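Local coordinates for protein fructosyl amine:oxygen oxidoreductase (Neosartorya fumigata, PDB 4WCT) that probably oxidises fructosyl amines (Amadori products) with oxygen, using bound flavin-adenine dinucleotide, and thereby deglycates them, at residues R372-P377 and V416-E421. Sequence-based numbering, arbitrary orientation.
Sequences RHPEHP and VRWRPE
His-373 and Trp-418 mark where the backbones of the two segments come closest, their CA atoms 7.0 Å apart, with 372-377 turning a corner and 416-421 running past it as an extended loop that enters a 3-10 segment at Pro-420. Trp-418 makes the whole contact from its side: CG lies anti to the backbone N (chi1 -174°), which carries the indole across to the turn, and both partners sit over the same face of it. Pro-374 takes the pyrrole half. Its CD stands 3.6 Å from the centroid of the five-membered ring, almost on the ring normal, a CH-pi contact, while its CG comes to 3.3 Å from Trp-418 CD1. His-373 takes the benzo half, NE2 lying 3.6 Å from Trp-418 CZ2; the two rings are inclined at 45°, an oblique aromatic pair. The turn links strand 369-372, at the edge of the six-stranded mixed sheet of the FAD-dependent oxidoreductase fold, to its antiparallel neighbour 379-383, so the indole packs on the end of that hairpin. The imidazole's rotation is fixed from within the turn: Glu-375 N donates to His-373 ND1 at 3.0 Å, in the ring plane, and His-376 CD2 covers the face opposite Trp-418. The backbone N of Trp-418 is hydrogen-bonded to Asp-371 OD2, tying the loop to strand 369-372. The guanidinium of Arg-417 folds back, NH2 donating a hydrogen bond to Trp-418 O at 3.2 Å and forming a salt bridge with Glu-421 OE2, on its syn lone pair, at 2.8 Å. Arg-419 NH1 donates to Arg-417 O, and its NH2 makes a salt bridge with Asp-365 OD1.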
ATOM      1  N   ARG A 372       5.035  -2.289 -19.850  1.00 13.65           N
ATOM      2  CA  ARG A 372       6.229  -2.857 -20.432  1.00 14.64           C
ATOM      3  C   ARG A 372       7.289  -1.805 -20.620  1.00 14.34           C
ATOM      4  O   ARG A 372       6.981  -0.662 -20.891  1.00 17.14           O
ATOM      5  CB  ARG A 372       5.869  -3.529 -21.764  1.00 18.33           C
ATOM      6  CG  ARG A 372       4.711  -4.519 -21.618  1.00 28.86           C
ATOM      7  CD  ARG A 372       4.117  -4.964 -22.956  1.00 36.81           C
ATOM      8  NE  ARG A 372       5.157  -5.466 -23.843  1.00 47.52           N
ATOM      9  CZ  ARG A 372       5.277  -6.736 -24.222  1.00 63.70           C
ATOM     10  NH1 ARG A 372       4.388  -7.640 -23.822  1.00 77.01           N
ATOM     11  NH2 ARG A 372       6.285  -7.102 -25.010  1.00 52.81           N
ATOM     12  N   HIS A 373       8.530  -2.164 -20.355  1.00 13.23           N
ATOM     13  CA  HIS A 373       9.643  -1.221 -20.452  1.00 12.76           C
ATOM     14  C   HIS A 373       9.911  -0.932 -21.943  1.00 15.79           C
ATOM     15  O   HIS A 373      10.033  -1.861 -22.739  1.00 17.47           O
ATOM     16  CB  HIS A 373      10.877  -1.830 -19.806  1.00 14.27           C
ATOM     17  CG  HIS A 373      11.972  -0.851 -19.561  1.00 14.83           C
ATOM     18  ND1 HIS A 373      12.582  -0.154 -20.581  1.00 16.78           N
ATOM     19  CD2 HIS A 373      12.452  -0.318 -18.410  1.00 16.49           C
ATOM     20  CE1 HIS A 373      13.395   0.756 -20.072  1.00 19.31           C
ATOM     21  NE2 HIS A 373      13.405   0.609 -18.759  1.00 18.76           N
ATOM     22  N   PRO A 374      10.058   0.353 -22.297  1.00 15.46           N
ATOM     23  CA  PRO A 374      10.119   0.649 -23.723  1.00 17.48           C
ATOM     24  C   PRO A 374      11.394   0.135 -24.378  1.00 18.66           C
ATOM     25  O   PRO A 374      11.412  -0.017 -25.595  1.00 21.57           O
ATOM     26  CB  PRO A 374      10.050   2.192 -23.787  1.00 21.26           C
ATOM     27  CG  PRO A 374      10.244   2.677 -22.395  1.00 21.61           C
ATOM     28  CD  PRO A 374       9.739   1.557 -21.503  1.00 16.10           C
ATOM     29  N   GLU A 375      12.473   0.028 -23.616  1.00 17.45           N
ATOM     30  CA  GLU A 375      13.777  -0.400 -24.149  1.00 19.90           C
ATOM     31  C   GLU A 375      13.985  -1.896 -23.955  1.00 20.20           C
ATOM     32  O   GLU A 375      14.922  -2.462 -24.508  1.00 22.03           O
ATOM     33  CB  GLU A 375      14.939   0.332 -23.461  1.00 26.94           C
ATOM     34  CG  GLU A 375      14.737   1.814 -23.214  1.00 39.36           C
ATOM     35  CD  GLU A 375      14.440   2.566 -24.481  1.00 48.08           C
ATOM     36  OE1 GLU A 375      15.056   2.221 -25.508  1.00 51.92           O
ATOM     37  OE2 GLU A 375      13.556   3.452 -24.462  1.00 56.68           O
ATOM     38  N   HIS A 376      13.218  -2.496 -23.044  1.00 16.47           N
ATOM     39  CA  HIS A 376      13.353  -3.912 -22.704  1.00 16.48           C
ATOM     40  C   HIS A 376      11.982  -4.586 -22.655  1.00 17.54           C
ATOM     41  O   HIS A 376      11.400  -4.765 -21.584  1.00 15.28           O
ATOM     42  CB  HIS A 376      14.086  -4.138 -21.382  1.00 19.11           C
ATOM     43  CG  HIS A 376      15.158  -3.141 -21.100  1.00 20.82           C
ATOM     44  ND1 HIS A 376      16.331  -3.086 -21.827  1.00 25.65           N
ATOM     45  CD2 HIS A 376      15.312  -2.273 -20.076  1.00 24.04           C
ATOM     46  CE1 HIS A 376      17.106  -2.138 -21.330  1.00 23.45           C
ATOM     47  NE2 HIS A 376      16.511  -1.627 -20.269  1.00 27.12           N
ATOM     48  N   PRO A 377      11.465  -4.975 -23.820  1.00 16.40           N
ATOM     49  CA  PRO A 377      10.052  -5.353 -23.941  1.00 18.77           C
ATOM     50  C   PRO A 377       9.663  -6.614 -23.184  1.00 16.41           C
ATOM     51  O   PRO A 377       8.473  -6.845 -22.968  1.00 21.38           O
ATOM     52  CB  PRO A 377       9.871  -5.603 -25.448  1.00 23.98           C
ATOM     53  CG  PRO A 377      11.255  -5.759 -26.006  1.00 23.70           C
ATOM     54  CD  PRO A 377      12.142  -4.921 -25.135  1.00 23.13           C
ATOM     55  N   VAL A 416      -1.150   4.831 -16.139  1.00  9.75           N
ATOM     56  CA  VAL A 416      -0.159   4.050 -15.411  1.00  9.90           C
ATOM     57  C   VAL A 416       1.076   3.714 -16.259  1.00  9.70           C
ATOM     58  O   VAL A 416       1.907   2.916 -15.878  1.00 10.48           O
ATOM     59  CB  VAL A 416      -0.775   2.790 -14.765  1.00  9.81           C
ATOM     60  CG1 VAL A 416      -1.894   3.152 -13.791  1.00  9.65           C
ATOM     61  CG2 VAL A 416      -1.213   1.765 -15.809  1.00  9.77           C
ATOM     62  N   ARG A 417       1.172   4.319 -17.448  1.00  9.61           N
ATOM     63  CA  ARG A 417       2.304   4.080 -18.335  1.00  9.90           C
ATOM     64  C   ARG A 417       3.667   4.490 -17.806  1.00  9.83           C
ATOM     65  O   ARG A 417       3.783   5.364 -16.943  1.00 10.02           O
ATOM     66  CB  ARG A 417       2.095   4.835 -19.652  1.00 10.95           C
ATOM     67  CG  ARG A 417       2.277   6.335 -19.565  1.00 14.03           C
ATOM     68  CD  ARG A 417       1.997   6.926 -20.939  1.00 15.67           C
ATOM     69  NE  ARG A 417       1.836   8.377 -20.921  1.00 22.34           N
ATOM     70  CZ  ARG A 417       2.815   9.250 -20.921  1.00 23.03           C
ATOM     71  NH1 ARG A 417       2.504  10.542 -21.125  1.00 23.52           N
ATOM     72  NH2 ARG A 417       4.096   8.839 -20.874  1.00 25.52           N
ATOM     73  N   TRP A 418       4.716   3.912 -18.404  1.00  9.41           N
ATOM     74  CA  TRP A 418       6.078   4.408 -18.236  1.00  9.47           C
ATOM     75  C   TRP A 418       6.199   5.887 -18.634  1.00 10.72           C
ATOM     76  O   TRP A 418       5.712   6.279 -19.715  1.00 11.55           O
ATOM     77  CB  TRP A 418       7.019   3.544 -19.064  1.00 11.50           C
ATOM     78  CG  TRP A 418       8.453   3.816 -18.905  1.00 11.44           C
ATOM     79  CD1 TRP A 418       9.266   4.508 -19.769  1.00 13.56           C
ATOM     80  CD2 TRP A 418       9.321   3.283 -17.884  1.00 12.40           C
ATOM     81  NE1 TRP A 418      10.527   4.556 -19.270  1.00 12.52           N
ATOM     82  CE2 TRP A 418      10.613   3.762 -18.155  1.00 12.86           C
ATOM     83  CE3 TRP A 418       9.132   2.431 -16.787  1.00 12.69           C
ATOM     84  CZ2 TRP A 418      11.711   3.479 -17.325  1.00 11.19           C
ATOM     85  CZ3 TRP A 418      10.239   2.092 -16.012  1.00 11.42           C
ATOM     86  CH2 TRP A 418      11.493   2.668 -16.249  1.00 11.95           C
ATOM     87  N   ARG A 419       6.691   6.721 -17.717  1.00 10.72           N
ATOM     88  CA  ARG A 419       6.531   8.183 -17.849  1.00 11.30           C
ATOM     89  C   ARG A 419       7.693   8.940 -17.178  1.00 12.03           C
ATOM     90  O   ARG A 419       7.478   9.809 -16.326  1.00 13.51           O
ATOM     91  CB  ARG A 419       5.157   8.651 -17.352  1.00 11.29           C
ATOM     92  CG  ARG A 419       4.772   8.266 -15.917  1.00 10.10           C
ATOM     93  CD  ARG A 419       3.269   8.425 -15.694  1.00 11.60           C
ATOM     94  NE  ARG A 419       2.887   8.316 -14.286  1.00 10.90           N
ATOM     95  CZ  ARG A 419       2.614   7.180 -13.664  1.00  9.95           C
ATOM     96  NH1 ARG A 419       2.681   6.026 -14.280  1.00  9.12           N
ATOM     97  NH2 ARG A 419       2.274   7.217 -12.389  1.00 10.32           N
ATOM     98  N   PRO A 420       8.932   8.594 -17.539  1.00 12.74           N
ATOM     99  CA  PRO A 420      10.117   9.245 -16.948  1.00 13.05           C
ATOM    100  C   PRO A 420      10.126  10.766 -17.131  1.00 11.92           C
ATOM    101  O   PRO A 420      10.633  11.493 -16.264  1.00 12.24           O
ATOM    102  CB  PRO A 420      11.284   8.593 -17.681  1.00 13.79           C
ATOM    103  CG  PRO A 420      10.708   8.166 -19.001  1.00 12.65           C
ATOM    104  CD  PRO A 420       9.293   7.729 -18.678  1.00 14.38           C
ATOM    105  N   GLU A 421       9.455  11.255 -18.169  1.00 13.14           N
ATOM    106  CA  GLU A 421       9.374  12.706 -18.377  1.00 15.18           C
ATOM    107  C   GLU A 421       8.731  13.432 -17.208  1.00 14.48           C
ATOM    108  O   GLU A 421       9.046  14.603 -16.941  1.00 19.23           O
ATOM    109  CB  GLU A 421       8.676  13.050 -19.702  1.00 15.79           C
ATOM    110  CG  GLU A 421       7.188  12.786 -19.795  1.00 19.09           C
ATOM    111  CD  GLU A 421       6.820  11.327 -20.059  1.00 19.80           C
ATOM    112  OE1 GLU A 421       7.707  10.452 -20.140  1.00 15.20           O
ATOM    113  OE2 GLU A 421       5.605  11.041 -20.128  1.00 23.55           O
TER